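Local coordinates for protein sorbitol dehydrogenase (Gluconobacter oxydans, PDB 5ITG) that probably oxidises D-sorbitol to L-sorbose with an NADP cofactor, as a member of the mannitol dehydrogenase family, at residues G309-Y314 and G421-S426; E170-R175 and G180-V185; H261-E266 and P274-A279. One frame throughout, in Å; residues are numbered along the deposited sequence.

Contact 1. Residues G309-Y314 and G421-S426; sequences GILVGY and GTYESS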
ATOM      1  N   GLY A 309      16.476   0.147 -16.781  1.00 16.28           N
ATOM      2  CA  GLY A 309      16.765   1.550 -16.532  1.00 15.79           C
ATOM      3  C   GLY A 309      18.045   1.749 -15.721  1.00 19.01           C
ATOM      4  O   GLY A 309      18.789   2.714 -15.936  1.00 15.45           O
ATOM      5  N   ILE A 310      18.295   0.839 -14.783  1.00 17.62           N
ATOM      6  CA  ILE A 310      19.490   0.896 -13.948  1.00 19.74           C
ATOM      7  C   ILE A 310      20.718   0.635 -14.831  1.00 20.10           C
ATOM      8  O   ILE A 310      21.770   1.254 -14.653  1.00 19.13           O
ATOM      9  CB  ILE A 310      19.429  -0.160 -12.805  1.00 21.05           C
ATOM     10  CG1 ILE A 310      18.311   0.201 -11.823  1.00 22.17           C
ATOM     11  CG2 ILE A 310      20.777  -0.229 -12.076  1.00 22.10           C
ATOM     12  CD1 ILE A 310      18.021  -0.876 -10.773  1.00 19.05           C
ATOM     13  N   LEU A 311      20.582  -0.275 -15.793  1.00 18.90           N
ATOM     14  CA  LEU A 311      21.688  -0.575 -16.699  1.00 19.52           C
ATOM     15  C   LEU A 311      22.001   0.645 -17.574  1.00 21.04           C
ATOM     16  O   LEU A 311      23.161   0.911 -17.882  1.00 21.07           O
ATOM     17  CB  LEU A 311      21.350  -1.779 -17.588  1.00 20.02           C
ATOM     18  CG  LEU A 311      21.404  -3.144 -16.897  1.00 21.59           C
ATOM     19  CD1 LEU A 311      20.811  -4.227 -17.792  1.00 20.61           C
ATOM     20  CD2 LEU A 311      22.848  -3.459 -16.543  1.00 20.66           C
ATOM     21  N   VAL A 312      20.969   1.377 -17.980  1.00 20.15           N
ATOM     22  CA  VAL A 312      21.174   2.571 -18.797  1.00 21.20           C
ATOM     23  C   VAL A 312      21.835   3.644 -17.937  1.00 21.31           C
ATOM     24  O   VAL A 312      22.578   4.482 -18.437  1.00 23.18           O
ATOM     25  CB  VAL A 312      19.841   3.120 -19.361  1.00 23.29           C
ATOM     26  CG1 VAL A 312      20.079   4.456 -20.069  1.00 24.27           C
ATOM     27  CG2 VAL A 312      19.242   2.131 -20.334  1.00 22.69           C
ATOM     28  N   GLY A 313      21.572   3.612 -16.635  1.00 20.62           N
ATOM     29  CA  GLY A 313      22.184   4.591 -15.754  1.00 20.21           C
ATOM     30  C   GLY A 313      21.218   5.605 -15.185  1.00 20.65           C
ATOM     31  O   GLY A 313      21.626   6.674 -14.734  1.00 22.36           O
ATOM     32  N   TYR A 314      19.930   5.282 -15.207  1.00 19.64           N
ATOM     33  CA  TYR A 314      18.922   6.184 -14.668  1.00 19.42           C
ATOM     34  C   TYR A 314      18.804   6.008 -13.162  1.00 19.88           C
ATOM     35  O   TYR A 314      18.675   4.890 -12.666  1.00 20.38           O
ATOM     36  CB  TYR A 314      17.567   5.916 -15.331  1.00 18.37           C
ATOM     37  CG  TYR A 314      17.508   6.361 -16.767  1.00 17.61           C
ATOM     38  CD1 TYR A 314      17.780   7.687 -17.114  1.00 20.06           C
ATOM     39  CD2 TYR A 314      17.172   5.463 -17.785  1.00 17.92           C
ATOM     40  CE1 TYR A 314      17.717   8.108 -18.440  1.00 20.88           C
ATOM     41  CE2 TYR A 314      17.110   5.869 -19.104  1.00 17.79           C
ATOM     42  CZ  TYR A 314      17.383   7.195 -19.425  1.00 18.56           C
ATOM     43  OH  TYR A 314      17.311   7.609 -20.727  1.00 19.14           O
ATOM     44  N   GLY A 421      29.255   3.891 -14.064  1.00 32.97           N
ATOM     45  CA  GLY A 421      28.989   3.902 -12.641  1.00 31.02           C
ATOM     46  C   GLY A 421      28.796   2.495 -12.113  1.00 30.64           C
ATOM     47  O   GLY A 421      28.351   1.605 -12.828  1.00 29.29           O
ATOM     48  N   THR A 422      29.155   2.277 -10.858  1.00 30.32           N
ATOM     49  CA  THR A 422      28.971   0.960 -10.277  1.00 29.61           C
ATOM     50  C   THR A 422      27.946   1.113  -9.173  1.00 29.23           C
ATOM     51  O   THR A 422      27.709   2.221  -8.692  1.00 28.57           O
ATOM     52  CB  THR A 422      30.277   0.401  -9.699  1.00 30.66           C
ATOM     53  OG1 THR A 422      30.756   1.269  -8.666  1.00 31.64           O
ATOM     54  CG2 THR A 422      31.323   0.283 -10.787  1.00 30.72           C
ATOM     55  N   TYR A 423      27.330   0.007  -8.781  1.00 28.20           N
ATOM     56  CA  TYR A 423      26.317   0.048  -7.739  1.00 26.71           C
ATOM     57  C   TYR A 423      26.145  -1.343  -7.153  1.00 27.52           C
ATOM     58  O   TYR A 423      26.649  -2.322  -7.697  1.00 25.53           O
ATOM     59  CB  TYR A 423      24.988   0.540  -8.333  1.00 26.88           C
ATOM     60  CG  TYR A 423      24.492  -0.317  -9.484  1.00 25.10           C
ATOM     61  CD1 TYR A 423      23.839  -1.528  -9.249  1.00 24.02           C
ATOM     62  CD2 TYR A 423      24.735   0.052 -10.803  1.00 23.07           C
ATOM     63  CE1 TYR A 423      23.444  -2.351 -10.303  1.00 20.88           C
ATOM     64  CE2 TYR A 423      24.348  -0.762 -11.864  1.00 23.46           C
ATOM     65  CZ  TYR A 423      23.705  -1.965 -11.602  1.00 20.08           C
ATOM     66  OH  TYR A 423      23.343  -2.779 -12.640  1.00 18.14           O
ATOM     67  N   GLU A 424      25.432  -1.430  -6.039  1.00 28.98           N
ATOM     68  CA  GLU A 424      25.193  -2.716  -5.407  1.00 30.54           C
ATOM     69  C   GLU A 424      23.721  -2.805  -5.060  1.00 30.43           C
ATOM     70  O   GLU A 424      23.255  -2.101  -4.167  1.00 30.92           O
ATOM     71  CB  GLU A 424      26.026  -2.849  -4.134  1.00 34.34           C
ATOM     72  CG  GLU A 424      26.799  -4.151  -4.052  1.00 39.78           C
ATOM     73  CD  GLU A 424      27.772  -4.311  -5.209  1.00 42.92           C
ATOM     74  OE1 GLU A 424      28.622  -3.414  -5.396  1.00 46.08           O
ATOM     75  OE2 GLU A 424      27.691  -5.329  -5.933  1.00 44.91           O
ATOM     76  N   SER A 425      22.980  -3.653  -5.767  1.00 27.87           N
ATOM     77  CA  SER A 425      21.563  -3.787  -5.473  1.00 27.44           C
ATOM     78  C   SER A 425      21.378  -4.667  -4.248  1.00 26.38           C
ATOM     79  O   SER A 425      22.252  -5.461  -3.901  1.00 25.54           O
ATOM     80  CB  SER A 425      20.808  -4.385  -6.661  1.00 26.87           C
ATOM     81  OG  SER A 425      21.214  -5.712  -6.918  1.00 28.85           O
ATOM     82  N   SER A 426      20.235  -4.522  -3.597  1.00 27.05           N
ATOM     83  CA  SER A 426      19.926  -5.299  -2.406  1.00 27.80           C
ATOM     84  C   SER A 426      19.049  -6.517  -2.715  1.00 27.26           C
ATOM     85  O   SER A 426      18.030  -6.412  -3.399  1.00 26.73           O
ATOM     86  CB  SER A 426      19.227  -4.403  -1.381  1.00 30.77           C
ATOM     87  OG  SER A 426      18.662  -5.162  -0.328  1.00 34.19           O
TER
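The last turn of helix 288-312 runs past the extended loop that carries Tyr423 without backbone contact: Ile310 and Tyr423 have the closest CA atoms, yet these lie 9.3 Å apart, and side chains alone fill the distance. Ile310 sends its CG2 methyl over one face of the Tyr423 ring. That methyl sits 3.8 Å from the ring centroid, 25° off the normal, a CH-pi contact displaced from the centre toward the rim. Its nearest ring atom is Tyr423 CZ, 3.4 Å from Ile310 CG2. With CG2 anti to the backbone N, this branch projects from the helix toward the loop. Tyr423 takes the less common position with CG between its own N and carbonyl carbon (chi1 58°), which directs the ring at the helix end. Leu311 adds a lighter touch, its CD2 lying 4.0 Å from Tyr423 OH. The helix finishes here in a Schellman motif: Gly313, with positive phi, is the C-prime residue, Tyr314 N bonds to Gly309 O at 2.9 Å, and Gly313 N bonds weakly to Ile310 O at 3.1 Å. The contact thus joins a helix C-terminus to the loop between helices 400-412 and 432-439, within the family's largely helical C-terminal domain. The phenol is held at its far end as well, since Tyr423 OH is hydrogen-bonded to Met412 O. Helix 370-374 borders the same cluster, with Leu371 touching the side chains of both Ile310 and Tyr423.

Contact 2. Residues E170-R175 and G180-V185; sequences EALRRR and GKAFTV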
ATOM      1  N   GLU A 170     -11.671  -6.801  23.203  1.00 23.79           N
ATOM      2  CA  GLU A 170     -12.343  -6.438  24.451  1.00 23.71           C
ATOM      3  C   GLU A 170     -13.572  -5.586  24.126  1.00 25.76           C
ATOM      4  O   GLU A 170     -14.625  -5.733  24.749  1.00 23.90           O
ATOM      5  CB  GLU A 170     -11.393  -5.668  25.377  1.00 25.99           C
ATOM      6  CG  GLU A 170     -12.047  -5.093  26.631  1.00 25.81           C
ATOM      7  CD  GLU A 170     -12.590  -6.153  27.595  1.00 28.71           C
ATOM      8  OE1 GLU A 170     -12.473  -7.369  27.321  1.00 28.09           O
ATOM      9  OE2 GLU A 170     -13.141  -5.757  28.641  1.00 28.79           O
ATOM     10  N   ALA A 171     -13.446  -4.695  23.144  1.00 24.10           N
ATOM     11  CA  ALA A 171     -14.579  -3.856  22.762  1.00 22.56           C
ATOM     12  C   ALA A 171     -15.715  -4.732  22.228  1.00 22.76           C
ATOM     13  O   ALA A 171     -16.889  -4.526  22.557  1.00 21.68           O
ATOM     14  CB  ALA A 171     -14.151  -2.839  21.701  1.00 23.81           C
ATOM     15  N   LEU A 172     -15.364  -5.717  21.406  1.00 21.48           N
ATOM     16  CA  LEU A 172     -16.364  -6.616  20.845  1.00 21.66           C
ATOM     17  C   LEU A 172     -17.033  -7.442  21.944  1.00 22.50           C
ATOM     18  O   LEU A 172     -18.238  -7.690  21.898  1.00 21.91           O
ATOM     19  CB  LEU A 172     -15.720  -7.527  19.797  1.00 21.38           C
ATOM     20  CG  LEU A 172     -15.370  -6.796  18.494  1.00 22.13           C
ATOM     21  CD1 LEU A 172     -14.469  -7.646  17.624  1.00 19.85           C
ATOM     22  CD2 LEU A 172     -16.661  -6.439  17.763  1.00 21.69           C
ATOM     23  N   ARG A 173     -16.257  -7.852  22.941  1.00 22.90           N
ATOM     24  CA  ARG A 173     -16.812  -8.633  24.044  1.00 25.45           C
ATOM     25  C   ARG A 173     -17.875  -7.806  24.763  1.00 26.49           C
ATOM     26  O   ARG A 173     -19.004  -8.260  24.977  1.00 27.62           O
ATOM     27  CB  ARG A 173     -15.715  -9.020  25.041  1.00 25.44           C
ATOM     28  CG  ARG A 173     -16.207  -9.921  26.173  1.00 29.57           C
ATOM     29  CD  ARG A 173     -15.163 -10.109  27.263  1.00 33.56           C
ATOM     30  NE  ARG A 173     -14.911  -8.879  28.013  1.00 37.76           N
ATOM     31  CZ  ARG A 173     -15.827  -8.233  28.733  1.00 40.37           C
ATOM     32  NH1 ARG A 173     -17.069  -8.694  28.807  1.00 40.53           N
ATOM     33  NH2 ARG A 173     -15.502  -7.122  29.384  1.00 40.17           N
ATOM     34  N   ARG A 174     -17.510  -6.580  25.124  1.00 26.40           N
ATOM     35  CA  ARG A 174     -18.425  -5.691  25.829  1.00 24.91           C
ATOM     36  C   ARG A 174     -19.687  -5.396  25.033  1.00 25.02           C
ATOM     37  O   ARG A 174     -20.791  -5.384  25.593  1.00 22.10           O
ATOM     38  CB  ARG A 174     -17.712  -4.389  26.202  1.00 26.04           C
ATOM     39  CG  ARG A 174     -16.547  -4.612  27.155  1.00 25.89           C
ATOM     40  CD  ARG A 174     -15.988  -3.310  27.686  1.00 25.37           C
ATOM     41  NE  ARG A 174     -14.811  -3.547  28.511  1.00 24.55           N
ATOM     42  CZ  ARG A 174     -14.128  -2.593  29.132  1.00 24.77           C
ATOM     43  NH1 ARG A 174     -14.508  -1.326  29.027  1.00 23.45           N
ATOM     44  NH2 ARG A 174     -13.060  -2.909  29.856  1.00 26.10           N
ATOM     45  N   ARG A 175     -19.530  -5.168  23.730  1.00 23.78           N
ATOM     46  CA  ARG A 175     -20.675  -4.891  22.872  1.00 23.46           C
ATOM     47  C   ARG A 175     -21.598  -6.111  22.896  1.00 24.28           C
ATOM     48  O   ARG A 175     -22.817  -5.982  23.010  1.00 23.54           O
ATOM     49  CB  ARG A 175     -20.214  -4.586  21.433  1.00 23.64           C
ATOM     50  CG  ARG A 175     -19.413  -3.277  21.298  1.00 24.24           C
ATOM     51  CD  ARG A 175     -18.807  -3.075  19.888  1.00 21.89           C
ATOM     52  NE  ARG A 175     -19.812  -2.749  18.874  1.00 24.05           N
ATOM     53  CZ  ARG A 175     -20.044  -1.528  18.394  1.00 22.76           C
ATOM     54  NH1 ARG A 175     -19.338  -0.488  18.818  1.00 25.16           N
ATOM     55  NH2 ARG A 175     -21.005  -1.343  17.498  1.00 24.71           N
ATOM     56  N   GLY A 180     -25.137  -5.221  22.328  1.00 28.24           N
ATOM     57  CA  GLY A 180     -24.854  -4.405  21.158  1.00 28.66           C
ATOM     58  C   GLY A 180     -24.544  -5.250  19.938  1.00 29.24           C
ATOM     59  O   GLY A 180     -24.707  -6.467  19.967  1.00 29.23           O
ATOM     60  N   LYS A 181     -24.091  -4.610  18.863  1.00 29.82           N
ATOM     61  CA  LYS A 181     -23.766  -5.322  17.628  1.00 28.57           C
ATOM     62  C   LYS A 181     -22.273  -5.300  17.315  1.00 27.14           C
ATOM     63  O   LYS A 181     -21.545  -4.423  17.779  1.00 27.01           O
ATOM     64  CB  LYS A 181     -24.547  -4.711  16.462  1.00 30.81           C
ATOM     65  CG  LYS A 181     -26.048  -4.926  16.557  1.00 33.31           C
ATOM     66  CD  LYS A 181     -26.796  -4.290  15.404  1.00 34.94           C
ATOM     67  CE  LYS A 181     -26.711  -2.776  15.447  1.00 36.03           C
ATOM     68  NZ  LYS A 181     -27.554  -2.163  14.381  1.00 38.35           N
ATOM     69  N   ALA A 182     -21.814  -6.273  16.535  1.00 25.09           N
ATOM     70  CA  ALA A 182     -20.401  -6.326  16.164  1.00 24.10           C
ATOM     71  C   ALA A 182     -20.147  -5.240  15.135  1.00 22.65           C
ATOM     72  O   ALA A 182     -21.069  -4.794  14.456  1.00 25.00           O
ATOM     73  CB  ALA A 182     -20.055  -7.696  15.569  1.00 21.37           C
ATOM     74  N   PHE A 183     -18.907  -4.787  15.033  1.00 22.08           N
ATOM     75  CA  PHE A 183     -18.578  -3.788  14.025  1.00 22.19           C
ATOM     76  C   PHE A 183     -17.724  -4.443  12.945  1.00 20.47           C
ATOM     77  O   PHE A 183     -17.351  -5.610  13.061  1.00 19.26           O
ATOM     78  CB  PHE A 183     -17.841  -2.579  14.636  1.00 20.87           C
ATOM     79  CG  PHE A 183     -16.721  -2.937  15.577  1.00 21.51           C
ATOM     80  CD1 PHE A 183     -15.636  -3.695  15.149  1.00 22.09           C
ATOM     81  CD2 PHE A 183     -16.739  -2.480  16.895  1.00 20.83           C
ATOM     82  CE1 PHE A 183     -14.586  -3.993  16.015  1.00 21.92           C
ATOM     83  CE2 PHE A 183     -15.690  -2.775  17.769  1.00 21.13           C
ATOM     84  CZ  PHE A 183     -14.615  -3.531  17.328  1.00 20.68           C
ATOM     85  N   THR A 184     -17.441  -3.693  11.887  1.00 20.37           N
ATOM     86  CA  THR A 184     -16.621  -4.194  10.797  1.00 19.79           C
ATOM     87  C   THR A 184     -15.148  -3.890  11.065  1.00 18.61           C
ATOM     88  O   THR A 184     -14.805  -2.776  11.461  1.00 19.25           O
ATOM     89  CB  THR A 184     -17.009  -3.516   9.465  1.00 22.44           C
ATOM     90  OG1 THR A 184     -18.350  -3.872   9.113  1.00 19.64           O
ATOM     91  CG2 THR A 184     -16.049  -3.931   8.350  1.00 18.84           C
ATOM     92  N   VAL A 185     -14.282  -4.876  10.864  1.00 17.26           N
ATOM     93  CA  VAL A 185     -12.847  -4.663  11.042  1.00 17.07           C
ATOM     94  C   VAL A 185     -12.320  -4.434   9.625  1.00 17.25           C
ATOM     95  O   VAL A 185     -12.292  -5.353   8.807  1.00 19.52           O
ATOM     96  CB  VAL A 185     -12.149  -5.888  11.659  1.00 17.41           C
ATOM     97  CG1 VAL A 185     -10.660  -5.651  11.719  1.00 16.22           C
ATOM     98  CG2 VAL A 185     -12.697  -6.157  13.054  1.00 17.76           C
TER
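Ala171 opens the contact from helix 164-177, its CB resting 4.2 Å from Phe183 CE2 at the edge of the phenyl ring. Leu172, next along, covers a face of that ring: its CD2 methyl stands over the centre, 3.6 Å from the centroid and 12° off the normal, a CH-pi contact almost directly above the ring. The same leucine also packs its CG against Phe183 CZ at 3.5 Å, and CD2 reaches Ala182. Arg173 and Arg174 take no part across the contact; both form salt bridges with Glu170, and Arg173 grips the carboxylate side-on through NE and NH2. Arg175 carries the polar half of the contact. Its chain bends at chi3, swinging the guanidinium beside the returning backbone, and NE donates to Lys181 O at 2.6 Å, almost straight at 165° and within the guanidinium plane, while NH2 adds a weak bond to the same oxygen. Phe183 CD2 lies over one face of the guanidinium, the two planes being 67° apart. Beyond, Arg175 NH1 bonds to Leu118 O and Asp120 O, tying the helix to the end of helix 111-119. At the backbone, Gly180 N and Arg175 O come so close, 2.5 Å, that the detail of their bond is doubtful. The chain here leaves a helix, turns, and enters strand 184-187, which pairs in parallel with strand 125-128: the return half of a beta-alpha-beta crossover in the Rossmann domain.

Contact 3. Residues H261-E266 and P274-A279; sequences HQWVLE and PPLEKA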
ATOM      1  N   HIS A 261      -5.591   7.833  -7.091  1.00 17.55           N
ATOM      2  CA  HIS A 261      -6.001   7.157  -5.872  1.00 18.12           C
ATOM      3  C   HIS A 261      -6.984   6.062  -6.233  1.00 18.69           C
ATOM      4  O   HIS A 261      -7.773   6.201  -7.170  1.00 18.19           O
ATOM      5  CB  HIS A 261      -6.621   8.156  -4.883  1.00 19.18           C
ATOM      6  CG  HIS A 261      -7.777   8.931  -5.434  1.00 22.44           C
ATOM      7  ND1 HIS A 261      -9.080   8.483  -5.361  1.00 25.53           N
ATOM      8  CD2 HIS A 261      -7.829  10.131  -6.059  1.00 22.24           C
ATOM      9  CE1 HIS A 261      -9.884   9.375  -5.911  1.00 22.39           C
ATOM     10  NE2 HIS A 261      -9.151  10.384  -6.343  1.00 26.31           N
ATOM     11  N   GLN A 262      -6.914   4.951  -5.511  1.00 17.68           N
ATOM     12  CA  GLN A 262      -7.811   3.846  -5.784  1.00 17.53           C
ATOM     13  C   GLN A 262      -8.101   3.051  -4.533  1.00 16.46           C
ATOM     14  O   GLN A 262      -7.225   2.862  -3.683  1.00 16.08           O
ATOM     15  CB  GLN A 262      -7.212   2.920  -6.851  1.00 19.59           C
ATOM     16  CG  GLN A 262      -8.047   1.676  -7.131  1.00 20.02           C
ATOM     17  CD  GLN A 262      -7.674   1.007  -8.445  1.00 22.57           C
ATOM     18  OE1 GLN A 262      -6.500   0.965  -8.827  1.00 21.60           O
ATOM     19  NE2 GLN A 262      -8.673   0.465  -9.137  1.00 21.91           N
ATOM     20  N   TRP A 263      -9.338   2.588  -4.424  1.00 14.20           N
ATOM     21  CA  TRP A 263      -9.736   1.784  -3.287  1.00 15.51           C
ATOM     22  C   TRP A 263     -10.780   0.777  -3.733  1.00 15.15           C
ATOM     23  O   TRP A 263     -11.895   1.145  -4.091  1.00 17.08           O
ATOM     24  CB  TRP A 263     -10.305   2.661  -2.173  1.00 14.55           C
ATOM     25  CG  TRP A 263     -10.477   1.938  -0.863  1.00 13.89           C
ATOM     26  CD1 TRP A 263     -10.125   0.651  -0.581  1.00 14.59           C
ATOM     27  CD2 TRP A 263     -11.033   2.475   0.343  1.00 14.40           C
ATOM     28  NE1 TRP A 263     -10.433   0.348   0.729  1.00 15.72           N
ATOM     29  CE2 TRP A 263     -10.991   1.452   1.317  1.00 16.08           C
ATOM     30  CE3 TRP A 263     -11.567   3.723   0.695  1.00 16.62           C
ATOM     31  CZ2 TRP A 263     -11.458   1.640   2.619  1.00 17.69           C
ATOM     32  CZ3 TRP A 263     -12.033   3.910   1.992  1.00 17.32           C
ATOM     33  CH2 TRP A 263     -11.975   2.872   2.937  1.00 18.56           C
ATOM     34  N   VAL A 264     -10.390  -0.492  -3.732  1.00 15.57           N
ATOM     35  CA  VAL A 264     -11.284  -1.575  -4.099  1.00 15.19           C
ATOM     36  C   VAL A 264     -11.608  -2.240  -2.772  1.00 13.27           C
ATOM     37  O   VAL A 264     -10.713  -2.626  -2.028  1.00 11.67           O
ATOM     38  CB  VAL A 264     -10.592  -2.552  -5.058  1.00 14.73           C
ATOM     39  CG1 VAL A 264     -11.509  -3.724  -5.361  1.00 14.20           C
ATOM     40  CG2 VAL A 264     -10.229  -1.814  -6.355  1.00 13.42           C
ATOM     41  N   LEU A 265     -12.891  -2.381  -2.475  1.00 14.28           N
ATOM     42  CA  LEU A 265     -13.280  -2.928  -1.184  1.00 14.70           C
ATOM     43  C   LEU A 265     -14.377  -3.977  -1.262  1.00 16.22           C
ATOM     44  O   LEU A 265     -15.388  -3.776  -1.934  1.00 14.84           O
ATOM     45  CB  LEU A 265     -13.730  -1.753  -0.311  1.00 16.41           C
ATOM     46  CG  LEU A 265     -14.236  -1.906   1.120  1.00 16.91           C
ATOM     47  CD1 LEU A 265     -13.101  -2.340   2.032  1.00 13.90           C
ATOM     48  CD2 LEU A 265     -14.803  -0.558   1.576  1.00 16.76           C
ATOM     49  N   GLU A 266     -14.176  -5.100  -0.581  1.00 17.26           N
ATOM     50  CA  GLU A 266     -15.188  -6.147  -0.561  1.00 18.34           C
ATOM     51  C   GLU A 266     -16.350  -5.613   0.274  1.00 18.53           C
ATOM     52  O   GLU A 266     -16.148  -5.061   1.361  1.00 17.51           O
ATOM     53  CB  GLU A 266     -14.617  -7.438   0.037  1.00 16.71           C
ATOM     54  CG  GLU A 266     -13.710  -8.187  -0.944  1.00 16.57           C
ATOM     55  CD  GLU A 266     -13.041  -9.419  -0.347  1.00 19.17           C
ATOM     56  OE1 GLU A 266     -13.118  -9.628   0.884  1.00 18.37           O
ATOM     57  OE2 GLU A 266     -12.417 -10.174  -1.123  1.00 21.85           O
ATOM     58  N   PRO A 274     -20.482   3.693   4.995  1.00 25.22           N
ATOM     59  CA  PRO A 274     -20.722   4.954   4.291  1.00 25.32           C
ATOM     60  C   PRO A 274     -20.987   4.642   2.815  1.00 25.87           C
ATOM     61  O   PRO A 274     -20.670   3.549   2.341  1.00 25.30           O
ATOM     62  CB  PRO A 274     -19.406   5.710   4.465  1.00 26.44           C
ATOM     63  CG  PRO A 274     -18.802   5.112   5.700  1.00 27.53           C
ATOM     64  CD  PRO A 274     -19.131   3.658   5.578  1.00 25.18           C
ATOM     65  N   PRO A 275     -21.578   5.591   2.073  1.00 24.95           N
ATOM     66  CA  PRO A 275     -21.854   5.362   0.651  1.00 24.30           C
ATOM     67  C   PRO A 275     -20.579   5.656  -0.145  1.00 23.85           C
ATOM     68  O   PRO A 275     -20.554   6.533  -1.002  1.00 25.01           O
ATOM     69  CB  PRO A 275     -22.967   6.359   0.363  1.00 25.49           C
ATOM     70  CG  PRO A 275     -22.561   7.536   1.216  1.00 23.74           C
ATOM     71  CD  PRO A 275     -22.154   6.876   2.521  1.00 25.54           C
ATOM     72  N   LEU A 276     -19.522   4.907   0.158  1.00 24.09           N
ATOM     73  CA  LEU A 276     -18.214   5.080  -0.474  1.00 23.52           C
ATOM     74  C   LEU A 276     -18.192   5.050  -2.004  1.00 21.95           C
ATOM     75  O   LEU A 276     -17.327   5.673  -2.624  1.00 20.32           O
ATOM     76  CB  LEU A 276     -17.236   4.044   0.094  1.00 21.97           C
ATOM     77  CG  LEU A 276     -17.051   4.146   1.614  1.00 23.12           C
ATOM     78  CD1 LEU A 276     -16.185   2.998   2.134  1.00 23.55           C
ATOM     79  CD2 LEU A 276     -16.419   5.478   1.945  1.00 21.75           C
ATOM     80  N   GLU A 277     -19.120   4.328  -2.625  1.00 23.38           N
ATOM     81  CA  GLU A 277     -19.143   4.299  -4.083  1.00 24.08           C
ATOM     82  C   GLU A 277     -19.253   5.726  -4.621  1.00 24.48           C
ATOM     83  O   GLU A 277     -18.647   6.064  -5.636  1.00 25.64           O
ATOM     84  CB  GLU A 277     -20.309   3.444  -4.600  1.00 28.57           C
ATOM     85  CG  GLU A 277     -21.704   3.901  -4.186  1.00 31.23           C
ATOM     86  CD  GLU A 277     -21.964   3.749  -2.696  1.00 35.44           C
ATOM     87  OE1 GLU A 277     -21.518   2.742  -2.111  1.00 34.02           O
ATOM     88  OE2 GLU A 277     -22.632   4.633  -2.114  1.00 38.37           O
ATOM     89  N   LYS A 278     -20.000   6.573  -3.918  1.00 24.58           N
ATOM     90  CA  LYS A 278     -20.175   7.960  -4.341  1.00 26.47           C
ATOM     91  C   LYS A 278     -18.864   8.739  -4.383  1.00 26.66           C
ATOM     92  O   LYS A 278     -18.783   9.794  -5.010  1.00 26.77           O
ATOM     93  CB  LYS A 278     -21.171   8.675  -3.421  1.00 27.14           C
ATOM     94  CG  LYS A 278     -22.576   8.100  -3.489  1.00 29.95           C
ATOM     95  CD  LYS A 278     -23.570   8.894  -2.651  1.00 33.25           C
ATOM     96  CE  LYS A 278     -24.957   8.264  -2.724  1.00 34.56           C
ATOM     97  NZ  LYS A 278     -25.963   9.006  -1.915  1.00 38.37           N
ATOM     98  N   ALA A 279     -17.839   8.217  -3.718  1.00 25.81           N
ATOM     99  CA  ALA A 279     -16.533   8.870  -3.686  1.00 24.91           C
ATOM    100  C   ALA A 279     -15.536   8.156  -4.597  1.00 24.31           C
ATOM    101  O   ALA A 279     -14.346   8.471  -4.598  1.00 26.61           O
ATOM    102  CB  ALA A 279     -16.000   8.901  -2.259  1.00 24.56           C
TER
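Leu276 meets Leu265 and Trp263 where the connection between two parallel strands folds back over one of them. Strands 263-266 and 282-284 are neighbours in a small mixed sheet of three, and residues 274-279 belong to the link from the first to the second. Near its start, Pro275 is the centre of an inverse gamma turn, in which Leu276 N gives a weak bond to Pro274 O. A short 3-10 segment follows, and its first residue, Leu276, makes the direct contacts with the strand. Its chi1 (-59°) sets CG anti to the carbonyl carbon, and the extended chi2 carries CD1 on toward Trp263 and Leu265, two positions apart and so on the same face of the strand. Glu277 directs its carboxylate elsewhere, to a salt bridge with Arg273. Lys278 N and Ala279 N bond back to Pro275 O and Leu276 O, at 3.0 Å and 2.8 Å, the i to i-3 pattern of a 3-10 turn.

Leu276 also touches Val281 and, on strand 282-284, Met283; the indole of Trp263 meets the rings of His40 and Tyr44. Leu265 CD2 lies over one face of that indole, toward its rim, so strand neighbours two apart pack on each other as well as on the link. The CD1 methyl of Leu276 ends 3.9 Å from Leu265 CD2 and 4.3 Å from Trp263 CZ3, approaching the indole obliquely.

In the fold
The chain runs through contact 2, then contact 3, then contact 1. Contacts 2 and 3 fall in the Rossmann domain range, their centres 24 Å apart and their nearest atoms about 7 Å, but they serve different sheets: contact 2 leads into strand 184-187 of the large mixed sheet, contact 3 belongs to the three-stranded one. Contact 1 lies in the C-terminal domain range, 51 Å from contact 2 and 39 Å from contact 3 between centres. Trp290 near the start of helix 288-312 touches Gln262 and Val264, and the last turn of that helix forms contact 1, so one helix links the Rossmann region, holding contacts 2 and 3, to the helical C-terminal region.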